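Local coordinates for glycerol dehydratase (PDB 1R9D), which probably catalyses the coenzyme B12-independent dehydration of glycerol, as a glycyl-radical lyase of the pyruvate formate lyase family, at residues F89-L94 with E124-K129; I33-S38 with V85-S90; T460-F465 with E577-L582; I456-L459 with F465-N468; L376-W381 with L390-L395. One frame throughout, in Å; residues are numbered along the deposited sequence.

Interaction 1. Residues F89-L94 with E124-K129; sequences FSNKWL and EYWNGK
The amide of Asn91 and the indole of Trp126 stand with their planes 62° apart, and Asn91 ND2 comes in obliquely to lie 3.4 Å from Trp126 CB. One indole face carries Tyr125 CD2, 3.6 Å above the Trp126 plane and offset toward the rim; the same ring meets Phe39 of helix 30-40, while Trp126 NE1 bonds to Thr36 OG1. Asn91 ND2 has its main partner in Pro87 O, and a water adds a weak link from Asn91 ND2 toward Trp126 O. Asn91 occupies the N-cap position of helix 92-97, although its side chain makes no capping bond, and Trp126 opens a type II beta turn to Lys129 that includes Gly128 at positive phi and is closed by Lys129 N bonding to Trp126 O at 2.9 Å. Farther out, the Lys92 chain runs extended until a final bend (chi4 -58°) brings NZ within 2.6 Å of Asn127 OD1, a short hydrogen bond whose donor is tilted 33° from the carbonyl plane. Glu133 packs beside both side chains.

Interaction 2. Residues I33-S38 with V85-S90; sequences ILITES and VFPEFS
Helix 30-40 faces the loop that leads into helix 92-97, and Ile35 is the side chain with which it meets Pro87 and Glu88 of that loop. The two branches of Ile35 do different work. Its CG2 methyl packs on the ring of Pro87, with Ile35 CG2 3.9 Å from Pro87 CG, the two side chains passing one another in opposite directions. The longer branch is stretched out, CG1 anti to the backbone N (chi1 -168°) and CD1 continuing the line, and it crosses Glu88 at about a right angle. Ile35 CD1 thereby comes to rest over one face of the carboxylate, 3.3 Å from Glu88 OE1 and 3.7 Å from Glu88 OE2. Residues 87-89 have helical backbone angles but lack regular helical bonding; a weak bond from Phe89 N to Phe86 O, 3.3 Å long, spans this short coil. Within it Glu88 chi1 (62°) lays CG 3.6 Å above the centre of the Phe89 ring, and the bend at chi2 (-100°) then turns the carboxylate toward the helix. The charge is met by Arg31 and Arg51, both of which form salt bridges to Glu88 OE1, so this buried carboxylate probably remains ionised although a methyl group covers part of it. Val122 of helix 113-125 packs against Pro87 as well.

Interaction 3. Residues T460-F465 with E577-L582; sequences TINSGF and ELKKTL
Lys579 and Ile461 slide past each other in opposite directions, with Lys579 CG 4.0 Å from Ile461 CG2. Every torsion of the lysine is close to 180°, and this straight arm carries its methylenes at a slant across the Asn462 side chain, whose OD1 lies 3.6 Å from Lys579 CE and accepts a hydrogen bond from Asn583. At the far end, Lys579 NZ forms a salt bridge with Glu479 and donates to two waters, one bound to Ile461 O at 2.8 Å and also to Ser463 OG, the other to Asn462 O. Through these waters the ammonium is linked to carbonyls at the C-terminal end of helix 453-461, where a Schellman motif with Ser463 at positive phi merges into a type I' turn from Asn462 to Phe465. Leu582 crosses Ile461 at about a right angle, and their CD1 methyls press together at 3.4 Å, tighter than usual van der Waals contact. Helix 484-516 packs against Thr460, while helix 590-597 meets Leu578 and Thr581 of helix 575-583.

Interaction 4. Residues I456-L459 with F465-N468; sequences IVEL and FDKN
Leu459 and Asp466 cross at about a right angle where the chain, having left helix 453-461, passes back beside it on the way to helix 484-516. The leucine holds CG beside its backbone N (chi1 -71°), and its CD2 methyl projects to 3.8 Å from Asp466 CB and 4.1 Å from Phe465 O. The Phe465 CB points away, and it is the backbone of that residue that takes part. Asp466 has CG anti to its own N (chi1 -172°), an arrangement that carries the carboxylate past the leucine toward Glu458. That glutamate is fully stretched, and its OE1 comes to 4.1 Å from Asp466 OD2, the two carboxylate planes turned 86° apart. Arg455 forms a salt bridge with Asp466 OD2 and a long, weak ion pair with Glu458 OE2, which also accepts from the Gly653 amide. The neighbouring negative charges would by themselves disfavour one another and could raise an acid's pKa; the positive charge of Arg455, bonded mainly to Asp466, probably offsets part of this.

Interaction 5. Residues L376-W381 with L390-L395; sequences LSVRIW and LRAAEL
Arg391 NH1 is gripped twice, by Glu394 OE2 at 2.9 Å in a salt bridge one turn along the helix and by the carbonyl of Gly5 near the N terminus. The helix is the connection of a beta-alpha-beta crossover, strand 375-380, helix 386-397 and strand 404-407, in a sheet consistent with the alpha/beta barrel of pyruvate formate lyase relatives. Glu394 OE2 lies nearly in the guanidinium plane, yet the arginine meets it from above the carboxylate plane, 47° out of it. A second salt bridge, from NH2 to Glu364, ties Arg391 to helix 357-369, and Glu394 OE1 accepts from the Gly5 amide. These polar groups lie apart from the helix face that covers the strand, where the contact is wholly apolar and buried. There Leu376 and Leu395 use the same conformation: CG is anti to the backbone N in each (chi1 -176° for Leu376), and both chi2 angles lie near 60°. The two side chains cross obliquely and meet through Leu376 CD2 and Leu395 CD2, 3.8 Å apart. Leu395 also packs on Leu363 and Val367 of helix 357-369. One helical turn before it, Ala392 faces Val378, the next residue of the strand to point toward the helix, a looser meeting in which Val378 CG1 lies 4.5 Å from Ala392 CB.

From the N terminus, interaction 2 is the first to open, closing a loop from helix 30-40 to residues 85-90. Interaction 1 starts on the end of that segment, sharing Phe89 and Ser90, and closes a second loop at 124-129; the two touch where Trp126 meets Thr36 and Pro87, joining helix 30-40, the end of helix 113-125 and the loop before helix 92-97. Interaction 5 follows as a short closure within the beta-alpha-beta unit, on the opposite side of the chain's centre from interactions 1 and 2. Interactions 3 and 4 then cross along the chain: 460-465 follows 456-459 directly and runs into their partner 465-468 at the shared Phe465, while its own partner, 577-582, comes much later. Both start from helix 453-461.

Interaction 1. Residues F89-L94 with E124-K129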
# COMPACT_ATOMS: atom_id res chain seq x y z
N PHE A 89 -7.90 -14.76 4.01
CA PHE A 89 -7.51 -15.12 2.65
C PHE A 89 -8.73 -15.32 1.76
O PHE A 89 -8.79 -14.79 0.65
CB PHE A 89 -6.63 -16.37 2.68
CG PHE A 89 -5.41 -16.22 3.55
CD1 PHE A 89 -5.20 -17.05 4.64
CD2 PHE A 89 -4.47 -15.21 3.29
CE1 PHE A 89 -4.09 -16.89 5.47
CE2 PHE A 89 -3.36 -15.05 4.11
CZ PHE A 89 -3.16 -15.88 5.20
N SER A 90 -9.70 -16.10 2.24
CA SER A 90 -10.95 -16.34 1.52
C SER A 90 -11.88 -17.01 2.53
O SER A 90 -11.42 -17.57 3.52
CB SER A 90 -10.75 -17.27 0.32
OG SER A 90 -10.52 -18.60 0.72
N ASN A 91 -13.18 -16.96 2.28
CA ASN A 91 -14.12 -17.58 3.21
C ASN A 91 -15.48 -17.86 2.60
O ASN A 91 -16.26 -18.65 3.15
CB ASN A 91 -14.28 -16.70 4.45
CG ASN A 91 -14.78 -15.32 4.11
OD1 ASN A 91 -15.96 -15.14 3.78
ND2 ASN A 91 -13.89 -14.34 4.17
N LYS A 92 -15.78 -17.22 1.47
CA LYS A 92 -17.07 -17.43 0.82
C LYS A 92 -17.25 -18.89 0.39
O LYS A 92 -18.38 -19.38 0.32
CB LYS A 92 -17.22 -16.49 -0.37
CG LYS A 92 -17.38 -15.03 0.02
CD LYS A 92 -17.58 -14.13 -1.19
CE LYS A 92 -17.58 -12.65 -0.79
NZ LYS A 92 -18.63 -12.32 0.21
N TRP A 93 -16.15 -19.58 0.11
CA TRP A 93 -16.25 -20.98 -0.29
C TRP A 93 -16.75 -21.81 0.90
O TRP A 93 -17.53 -22.75 0.73
CB TRP A 93 -14.89 -21.52 -0.75
CG TRP A 93 -13.84 -21.57 0.32
CD1 TRP A 93 -12.90 -20.62 0.60
CD2 TRP A 93 -13.64 -22.62 1.27
NE1 TRP A 93 -12.12 -21.02 1.66
CE2 TRP A 93 -12.56 -22.24 2.10
CE3 TRP A 93 -14.27 -23.85 1.51
CZ2 TRP A 93 -12.09 -23.05 3.14
CZ3 TRP A 93 -13.81 -24.66 2.55
CH2 TRP A 93 -12.73 -24.25 3.35
N LEU A 94 -16.30 -21.45 2.09
CA LEU A 94 -16.68 -22.15 3.31
C LEU A 94 -18.16 -21.90 3.56
O LEU A 94 -18.91 -22.82 3.89
CB LEU A 94 -15.87 -21.63 4.50
CG LEU A 94 -15.45 -22.62 5.60
CD1 LEU A 94 -15.15 -21.85 6.87
CD2 LEU A 94 -16.54 -23.64 5.85
N GLU A 124 -19.72 -12.00 7.20
CA GLU A 124 -20.20 -10.63 7.02
C GLU A 124 -19.09 -9.59 7.10
O GLU A 124 -19.00 -8.70 6.25
CB GLU A 124 -21.28 -10.31 8.06
CG GLU A 124 -21.95 -8.97 7.85
CD GLU A 124 -22.97 -8.66 8.93
OE1 GLU A 124 -23.87 -9.51 9.17
OE2 GLU A 124 -22.89 -7.57 9.55
N TYR A 125 -18.23 -9.70 8.11
CA TYR A 125 -17.16 -8.72 8.25
C TYR A 125 -16.13 -8.75 7.12
O TYR A 125 -15.80 -7.71 6.55
CB TYR A 125 -16.39 -8.91 9.56
CG TYR A 125 -15.20 -7.97 9.65
CD1 TYR A 125 -15.39 -6.61 9.93
CD2 TYR A 125 -13.91 -8.41 9.38
CE1 TYR A 125 -14.31 -5.72 9.92
CE2 TYR A 125 -12.83 -7.53 9.37
CZ TYR A 125 -13.04 -6.19 9.64
OH TYR A 125 -11.98 -5.31 9.61
N TRP A 126 -15.63 -9.94 6.80
CA TRP A 126 -14.60 -10.07 5.78
C TRP A 126 -15.00 -9.90 4.33
O TRP A 126 -14.17 -10.01 3.43
CB TRP A 126 -13.87 -11.40 5.95
CG TRP A 126 -13.10 -11.48 7.23
CD1 TRP A 126 -13.54 -11.99 8.41
CD2 TRP A 126 -11.77 -10.99 7.46
NE1 TRP A 126 -12.57 -11.86 9.37
CE2 TRP A 126 -11.47 -11.25 8.81
CE3 TRP A 126 -10.81 -10.37 6.65
CZ2 TRP A 126 -10.24 -10.90 9.39
CZ3 TRP A 126 -9.58 -10.02 7.22
CH2 TRP A 126 -9.31 -10.29 8.58
N ASN A 127 -16.27 -9.60 4.08
CA ASN A 127 -16.72 -9.42 2.72
C ASN A 127 -15.95 -8.29 2.03
O ASN A 127 -16.01 -7.13 2.45
CB ASN A 127 -18.22 -9.12 2.69
CG ASN A 127 -18.74 -8.90 1.29
OD1 ASN A 127 -18.49 -9.70 0.39
ND2 ASN A 127 -19.47 -7.81 1.09
N GLY A 128 -15.23 -8.64 0.97
CA GLY A 128 -14.46 -7.67 0.21
C GLY A 128 -13.12 -7.28 0.83
O GLY A 128 -12.39 -6.48 0.26
N LYS A 129 -12.78 -7.87 1.97
CA LYS A 129 -11.54 -7.51 2.66
C LYS A 129 -10.45 -8.58 2.67
O LYS A 129 -9.45 -8.42 3.37
CB LYS A 129 -11.88 -7.12 4.10
CG LYS A 129 -12.95 -6.04 4.18
CD LYS A 129 -13.36 -5.77 5.62
CE LYS A 129 -14.52 -4.79 5.67
NZ LYS A 129 -15.07 -4.67 7.05
O HOH W 1 -14.77 -12.55 1.66

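Interaction 2. Residues I33-S38 with V85-S90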
# COMPACT_ATOMS: atom_id res chain seq x y z
N ILE A 33 -13.14 -16.24 14.88
CA ILE A 33 -13.81 -15.25 15.71
C ILE A 33 -12.82 -14.23 16.26
O ILE A 33 -13.08 -13.03 16.25
CB ILE A 33 -14.57 -15.94 16.88
CG1 ILE A 33 -15.93 -16.47 16.39
CG2 ILE A 33 -14.83 -14.94 18.00
CD1 ILE A 33 -15.85 -17.42 15.22
N LEU A 34 -11.67 -14.72 16.73
CA LEU A 34 -10.65 -13.85 17.31
C LEU A 34 -9.99 -12.88 16.34
O LEU A 34 -9.80 -11.71 16.67
CB LEU A 34 -9.58 -14.70 17.99
CG LEU A 34 -10.04 -15.45 19.25
CD1 LEU A 34 -8.92 -16.33 19.77
CD2 LEU A 34 -10.46 -14.44 20.32
N ILE A 35 -9.64 -13.33 15.14
CA ILE A 35 -9.01 -12.43 14.18
C ILE A 35 -10.02 -11.37 13.72
O ILE A 35 -9.65 -10.23 13.46
CB ILE A 35 -8.42 -13.19 12.95
CG1 ILE A 35 -7.53 -12.25 12.14
CG2 ILE A 35 -9.55 -13.74 12.08
CD1 ILE A 35 -6.70 -12.94 11.07
N THR A 36 -11.29 -11.76 13.64
CA THR A 36 -12.35 -10.84 13.23
C THR A 36 -12.51 -9.75 14.28
O THR A 36 -12.65 -8.57 13.96
CB THR A 36 -13.70 -11.59 13.06
OG1 THR A 36 -13.58 -12.57 12.02
CG2 THR A 36 -14.82 -10.62 12.71
N GLU A 37 -12.47 -10.15 15.55
CA GLU A 37 -12.59 -9.22 16.66
C GLU A 37 -11.43 -8.23 16.67
O GLU A 37 -11.62 -7.03 16.88
CB GLU A 37 -12.65 -9.99 17.98
CG GLU A 37 -12.40 -9.16 19.22
CD GLU A 37 -12.70 -9.91 20.51
OE1 GLU A 37 -12.27 -11.08 20.63
OE2 GLU A 37 -13.36 -9.34 21.40
N SER A 38 -10.22 -8.74 16.43
CA SER A 38 -9.04 -7.88 16.42
C SER A 38 -9.07 -6.87 15.28
O SER A 38 -8.87 -5.68 15.49
CB SER A 38 -7.76 -8.73 16.31
OG SER A 38 -6.60 -7.91 16.36
N VAL A 85 -10.00 -21.75 10.97
CA VAL A 85 -10.41 -21.04 9.77
C VAL A 85 -9.59 -19.76 9.59
O VAL A 85 -9.32 -19.05 10.56
CB VAL A 85 -11.92 -20.70 9.84
CG1 VAL A 85 -12.34 -19.87 8.63
CG2 VAL A 85 -12.73 -21.98 9.91
N PHE A 86 -9.20 -19.49 8.35
CA PHE A 86 -8.39 -18.31 8.02
C PHE A 86 -9.15 -17.44 7.02
O PHE A 86 -8.83 -17.40 5.83
CB PHE A 86 -7.04 -18.76 7.45
CG PHE A 86 -6.19 -19.51 8.44
CD1 PHE A 86 -6.57 -20.77 8.90
CD2 PHE A 86 -5.03 -18.94 8.95
CE1 PHE A 86 -5.83 -21.44 9.86
CE2 PHE A 86 -4.27 -19.60 9.92
CZ PHE A 86 -4.67 -20.85 10.38
N PRO A 87 -10.17 -16.71 7.51
CA PRO A 87 -11.02 -15.83 6.70
C PRO A 87 -10.33 -14.66 6.01
O PRO A 87 -10.90 -14.08 5.09
CB PRO A 87 -12.07 -15.36 7.71
CG PRO A 87 -11.27 -15.26 8.97
CD PRO A 87 -10.47 -16.55 8.94
N GLU A 88 -9.11 -14.33 6.43
CA GLU A 88 -8.37 -13.22 5.84
C GLU A 88 -7.95 -13.49 4.40
O GLU A 88 -7.67 -12.55 3.65
CB GLU A 88 -7.13 -12.89 6.67
CG GLU A 88 -6.10 -14.01 6.77
CD GLU A 88 -6.17 -14.78 8.08
OE1 GLU A 88 -5.15 -14.81 8.80
OE2 GLU A 88 -7.23 -15.36 8.38
N PHE A 89 -7.90 -14.76 4.01
CA PHE A 89 -7.51 -15.12 2.65
C PHE A 89 -8.73 -15.32 1.76
O PHE A 89 -8.79 -14.79 0.65
CB PHE A 89 -6.63 -16.37 2.68
CG PHE A 89 -5.41 -16.22 3.55
CD1 PHE A 89 -5.20 -17.05 4.64
CD2 PHE A 89 -4.47 -15.21 3.29
CE1 PHE A 89 -4.09 -16.89 5.47
CE2 PHE A 89 -3.36 -15.05 4.11
CZ PHE A 89 -3.16 -15.88 5.20
N SER A 90 -9.70 -16.10 2.24
CA SER A 90 -10.95 -16.34 1.52
C SER A 90 -11.88 -17.01 2.53
O SER A 90 -11.42 -17.57 3.52
CB SER A 90 -10.75 -17.27 0.32
OG SER A 90 -10.52 -18.60 0.72

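Interaction 3. Residues T460-F465 with E577-L582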
# COMPACT_ATOMS: atom_id res chain seq x y z
N THR A 460 -3.92 -27.27 -29.32
CA THR A 460 -3.10 -27.14 -30.52
C THR A 460 -3.86 -27.81 -31.66
O THR A 460 -3.98 -27.26 -32.76
CB THR A 460 -1.73 -27.83 -30.35
OG1 THR A 460 -1.03 -27.25 -29.24
CG2 THR A 460 -0.88 -27.64 -31.61
N ILE A 461 -4.37 -29.00 -31.39
CA ILE A 461 -5.13 -29.75 -32.38
C ILE A 461 -6.41 -29.01 -32.76
O ILE A 461 -6.85 -29.07 -33.91
CB ILE A 461 -5.46 -31.17 -31.87
CG1 ILE A 461 -4.18 -32.01 -31.85
CG2 ILE A 461 -6.53 -31.82 -32.74
CD1 ILE A 461 -4.36 -33.42 -31.34
N ASN A 462 -7.01 -28.31 -31.80
CA ASN A 462 -8.24 -27.57 -32.07
C ASN A 462 -8.06 -26.06 -32.30
O ASN A 462 -9.02 -25.30 -32.22
CB ASN A 462 -9.25 -27.80 -30.93
CG ASN A 462 -9.73 -29.25 -30.87
OD1 ASN A 462 -9.96 -29.88 -31.90
ND2 ASN A 462 -9.90 -29.77 -29.66
N SER A 463 -6.83 -25.64 -32.59
CA SER A 463 -6.52 -24.24 -32.86
C SER A 463 -7.06 -23.24 -31.83
O SER A 463 -7.63 -22.21 -32.21
CB SER A 463 -7.03 -23.84 -34.25
OG SER A 463 -6.35 -24.54 -35.27
N GLY A 464 -6.89 -23.54 -30.55
CA GLY A 464 -7.35 -22.64 -29.51
C GLY A 464 -8.85 -22.55 -29.31
O GLY A 464 -9.33 -21.72 -28.54
N PHE A 465 -9.59 -23.41 -30.00
CA PHE A 465 -11.05 -23.43 -29.90
C PHE A 465 -11.45 -24.53 -28.92
O PHE A 465 -10.99 -25.67 -29.03
CB PHE A 465 -11.67 -23.69 -31.27
CG PHE A 465 -13.12 -23.28 -31.38
CD1 PHE A 465 -13.48 -21.94 -31.28
CD2 PHE A 465 -14.11 -24.23 -31.59
CE1 PHE A 465 -14.81 -21.55 -31.40
CE2 PHE A 465 -15.45 -23.85 -31.71
CZ PHE A 465 -15.80 -22.51 -31.62
N GLU A 577 -8.58 -36.38 -39.92
CA GLU A 577 -9.09 -37.63 -39.36
C GLU A 577 -8.78 -37.75 -37.87
O GLU A 577 -9.63 -38.16 -37.08
CB GLU A 577 -8.50 -38.83 -40.12
CG GLU A 577 -8.89 -38.87 -41.59
CD GLU A 577 -8.31 -40.06 -42.33
OE1 GLU A 577 -7.06 -40.20 -42.39
OE2 GLU A 577 -9.10 -40.87 -42.86
N LEU A 578 -7.55 -37.40 -37.49
CA LEU A 578 -7.16 -37.47 -36.09
C LEU A 578 -7.98 -36.48 -35.27
O LEU A 578 -8.50 -36.83 -34.21
CB LEU A 578 -5.67 -37.16 -35.94
CG LEU A 578 -5.13 -37.22 -34.50
CD1 LEU A 578 -5.32 -38.63 -33.95
CD2 LEU A 578 -3.66 -36.83 -34.48
N LYS A 579 -8.11 -35.26 -35.76
CA LYS A 579 -8.87 -34.24 -35.05
C LYS A 579 -10.30 -34.71 -34.78
O LYS A 579 -10.80 -34.57 -33.66
CB LYS A 579 -8.89 -32.93 -35.85
CG LYS A 579 -9.70 -31.81 -35.21
CD LYS A 579 -9.57 -30.52 -36.00
CE LYS A 579 -10.45 -29.42 -35.42
NZ LYS A 579 -10.26 -28.12 -36.12
N LYS A 580 -10.94 -35.27 -35.79
CA LYS A 580 -12.31 -35.75 -35.64
C LYS A 580 -12.40 -36.93 -34.68
O LYS A 580 -13.32 -37.00 -33.87
CB LYS A 580 -12.91 -36.12 -37.00
CG LYS A 580 -13.11 -34.93 -37.91
CD LYS A 580 -13.75 -35.32 -39.24
CE LYS A 580 -13.89 -34.11 -40.15
NZ LYS A 580 -14.45 -34.48 -41.48
N THR A 581 -11.45 -37.85 -34.78
CA THR A 581 -11.43 -39.02 -33.91
C THR A 581 -11.29 -38.62 -32.44
O THR A 581 -11.99 -39.14 -31.58
CB THR A 581 -10.26 -39.96 -34.27
OG1 THR A 581 -10.30 -40.27 -35.66
CG2 THR A 581 -10.38 -41.25 -33.48
N LEU A 582 -10.39 -37.69 -32.16
CA LEU A 582 -10.18 -37.25 -30.79
C LEU A 582 -11.41 -36.54 -30.24
O LEU A 582 -11.82 -36.78 -29.11
CB LEU A 582 -8.96 -36.34 -30.70
CG LEU A 582 -7.63 -37.01 -31.04
CD1 LEU A 582 -6.53 -35.97 -31.08
CD2 LEU A 582 -7.32 -38.09 -30.01
O HOH W 2 -7.39 -27.03 -35.74
O HOH W 3 -11.27 -26.11 -33.99

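Interaction 4. Residues I456-L459 with F465-N468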
# COMPACT_ATOMS: atom_id res chain seq x y z
N ILE A 456 -2.86 -28.21 -23.52
CA ILE A 456 -2.19 -27.43 -24.55
C ILE A 456 -2.13 -28.25 -25.84
O ILE A 456 -2.24 -27.71 -26.94
CB ILE A 456 -0.75 -27.02 -24.10
CG1 ILE A 456 -0.83 -26.14 -22.85
CG2 ILE A 456 -0.05 -26.26 -25.22
CD1 ILE A 456 -1.65 -24.85 -23.03
N VAL A 457 -1.97 -29.57 -25.72
CA VAL A 457 -1.93 -30.42 -26.90
C VAL A 457 -3.33 -30.42 -27.54
O VAL A 457 -3.47 -30.30 -28.75
CB VAL A 457 -1.55 -31.88 -26.56
CG1 VAL A 457 -1.73 -32.77 -27.78
CG2 VAL A 457 -0.10 -31.94 -26.08
N GLU A 458 -4.36 -30.52 -26.70
CA GLU A 458 -5.74 -30.52 -27.17
C GLU A 458 -6.06 -29.21 -27.89
O GLU A 458 -6.70 -29.20 -28.95
CB GLU A 458 -6.70 -30.73 -25.99
CG GLU A 458 -8.17 -30.78 -26.36
CD GLU A 458 -9.08 -31.11 -25.18
OE1 GLU A 458 -10.30 -31.27 -25.40
OE2 GLU A 458 -8.58 -31.20 -24.03
N LEU A 459 -5.61 -28.09 -27.32
CA LEU A 459 -5.86 -26.79 -27.92
C LEU A 459 -5.04 -26.56 -29.19
O LEU A 459 -5.40 -25.74 -30.02
CB LEU A 459 -5.58 -25.68 -26.91
CG LEU A 459 -6.61 -25.58 -25.78
CD1 LEU A 459 -6.13 -24.55 -24.75
CD2 LEU A 459 -7.97 -25.18 -26.34
N PHE A 465 -9.59 -23.41 -30.00
CA PHE A 465 -11.05 -23.43 -29.90
C PHE A 465 -11.45 -24.53 -28.92
O PHE A 465 -10.99 -25.67 -29.03
CB PHE A 465 -11.67 -23.69 -31.27
CG PHE A 465 -13.12 -23.28 -31.38
CD1 PHE A 465 -13.48 -21.94 -31.28
CD2 PHE A 465 -14.11 -24.23 -31.59
CE1 PHE A 465 -14.81 -21.55 -31.40
CE2 PHE A 465 -15.45 -23.85 -31.71
CZ PHE A 465 -15.80 -22.51 -31.62
N ASP A 466 -12.32 -24.20 -27.97
CA ASP A 466 -12.74 -25.17 -26.96
C ASP A 466 -14.15 -24.86 -26.48
O ASP A 466 -14.44 -23.73 -26.09
CB ASP A 466 -11.74 -25.12 -25.79
CG ASP A 466 -11.97 -26.22 -24.77
OD1 ASP A 466 -12.49 -25.92 -23.67
OD2 ASP A 466 -11.64 -27.39 -25.07
N LYS A 467 -15.02 -25.87 -26.50
CA LYS A 467 -16.40 -25.70 -26.06
C LYS A 467 -17.10 -24.58 -26.82
O LYS A 467 -17.78 -23.73 -26.23
CB LYS A 467 -16.44 -25.41 -24.56
CG LYS A 467 -15.97 -26.58 -23.70
CD LYS A 467 -16.06 -26.23 -22.23
CE LYS A 467 -15.69 -27.41 -21.36
NZ LYS A 467 -15.78 -27.07 -19.91
N ASN A 468 -16.93 -24.58 -28.14
CA ASN A 468 -17.54 -23.59 -29.01
C ASN A 468 -17.17 -22.15 -28.65
O ASN A 468 -17.99 -21.24 -28.76
CB ASN A 468 -19.07 -23.75 -28.99
CG ASN A 468 -19.50 -25.14 -29.42
OD1 ASN A 468 -19.24 -25.57 -30.55
ND2 ASN A 468 -20.18 -25.86 -28.53

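Interaction 5. Residues L376-W381 with L390-L395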
# COMPACT_ATOMS: atom_id res chain seq x y z
N LEU A 376 9.08 -37.50 5.26
CA LEU A 376 10.50 -37.80 5.47
C LEU A 376 11.25 -38.00 4.16
O LEU A 376 10.78 -38.70 3.25
CB LEU A 376 10.65 -39.04 6.35
CG LEU A 376 12.07 -39.44 6.75
CD1 LEU A 376 12.75 -38.29 7.48
CD2 LEU A 376 12.03 -40.67 7.64
N SER A 377 12.43 -37.40 4.08
CA SER A 377 13.25 -37.45 2.88
C SER A 377 14.72 -37.64 3.22
O SER A 377 15.14 -37.42 4.35
CB SER A 377 13.09 -36.14 2.11
OG SER A 377 11.73 -35.88 1.81
N VAL A 378 15.52 -38.04 2.23
CA VAL A 378 16.94 -38.20 2.43
C VAL A 378 17.70 -37.61 1.24
O VAL A 378 17.24 -37.69 0.10
CB VAL A 378 17.36 -39.69 2.60
CG1 VAL A 378 16.62 -40.33 3.78
CG2 VAL A 378 17.09 -40.47 1.32
N ARG A 379 18.84 -37.00 1.51
CA ARG A 379 19.66 -36.44 0.44
C ARG A 379 20.71 -37.49 0.12
O ARG A 379 21.22 -38.16 1.02
CB ARG A 379 20.34 -35.14 0.91
CG ARG A 379 19.43 -33.93 0.85
CD ARG A 379 20.11 -32.68 1.38
NE ARG A 379 21.42 -32.48 0.77
CZ ARG A 379 22.18 -31.40 0.96
NH1 ARG A 379 21.74 -30.42 1.74
NH2 ARG A 379 23.38 -31.32 0.39
N ILE A 380 21.02 -37.65 -1.16
CA ILE A 380 21.99 -38.63 -1.62
C ILE A 380 23.03 -37.92 -2.49
O ILE A 380 22.67 -37.07 -3.29
CB ILE A 380 21.31 -39.73 -2.48
CG1 ILE A 380 20.26 -40.47 -1.64
CG2 ILE A 380 22.35 -40.69 -3.03
CD1 ILE A 380 20.82 -41.22 -0.44
N TRP A 381 24.30 -38.24 -2.30
CA TRP A 381 25.34 -37.65 -3.13
C TRP A 381 26.44 -38.68 -3.39
O TRP A 381 26.35 -39.81 -2.91
CB TRP A 381 25.91 -36.36 -2.49
CG TRP A 381 26.71 -36.53 -1.24
CD1 TRP A 381 26.28 -37.01 -0.03
CD2 TRP A 381 28.07 -36.12 -1.05
NE1 TRP A 381 27.30 -36.92 0.90
CE2 TRP A 381 28.41 -36.38 0.29
CE3 TRP A 381 29.04 -35.56 -1.90
CZ2 TRP A 381 29.67 -36.10 0.82
CZ3 TRP A 381 30.30 -35.28 -1.37
CH2 TRP A 381 30.60 -35.55 -0.03
N LEU A 390 21.58 -47.85 2.66
CA LEU A 390 20.97 -49.15 2.94
C LEU A 390 19.89 -49.03 4.01
O LEU A 390 18.86 -49.70 3.94
CB LEU A 390 22.03 -50.16 3.37
CG LEU A 390 22.93 -50.65 2.22
CD1 LEU A 390 24.03 -51.55 2.75
CD2 LEU A 390 22.07 -51.40 1.20
N ARG A 391 20.12 -48.16 4.99
CA ARG A 391 19.13 -47.97 6.05
C ARG A 391 17.89 -47.32 5.45
O ARG A 391 16.76 -47.64 5.82
CB ARG A 391 19.69 -47.08 7.16
CG ARG A 391 18.80 -47.02 8.40
CD ARG A 391 18.62 -48.40 9.02
NE ARG A 391 17.99 -48.33 10.34
CZ ARG A 391 17.64 -49.40 11.06
NH1 ARG A 391 17.84 -50.62 10.59
NH2 ARG A 391 17.09 -49.24 12.26
N ALA A 392 18.09 -46.40 4.51
CA ALA A 392 16.96 -45.74 3.86
C ALA A 392 16.18 -46.80 3.08
O ALA A 392 14.95 -46.80 3.06
CB ALA A 392 17.45 -44.64 2.92
N ALA A 393 16.91 -47.71 2.43
CA ALA A 393 16.29 -48.78 1.67
C ALA A 393 15.45 -49.67 2.59
O ALA A 393 14.38 -50.12 2.20
CB ALA A 393 17.35 -49.62 0.96
N GLU A 394 15.93 -49.91 3.80
CA GLU A 394 15.19 -50.72 4.77
C GLU A 394 13.86 -50.05 5.09
O GLU A 394 12.84 -50.72 5.27
CB GLU A 394 15.96 -50.87 6.09
CG GLU A 394 17.07 -51.89 6.12
CD GLU A 394 17.43 -52.29 7.54
OE1 GLU A 394 16.67 -53.07 8.16
OE2 GLU A 394 18.46 -51.80 8.05
N LEU A 395 13.88 -48.73 5.20
CA LEU A 395 12.66 -47.98 5.49
C LEU A 395 11.69 -48.12 4.32
O LEU A 395 10.50 -48.34 4.52
CB LEU A 395 12.98 -46.50 5.73
CG LEU A 395 11.77 -45.58 5.91
CD1 LEU A 395 10.91 -46.05 7.09
CD2 LEU A 395 12.26 -44.16 6.16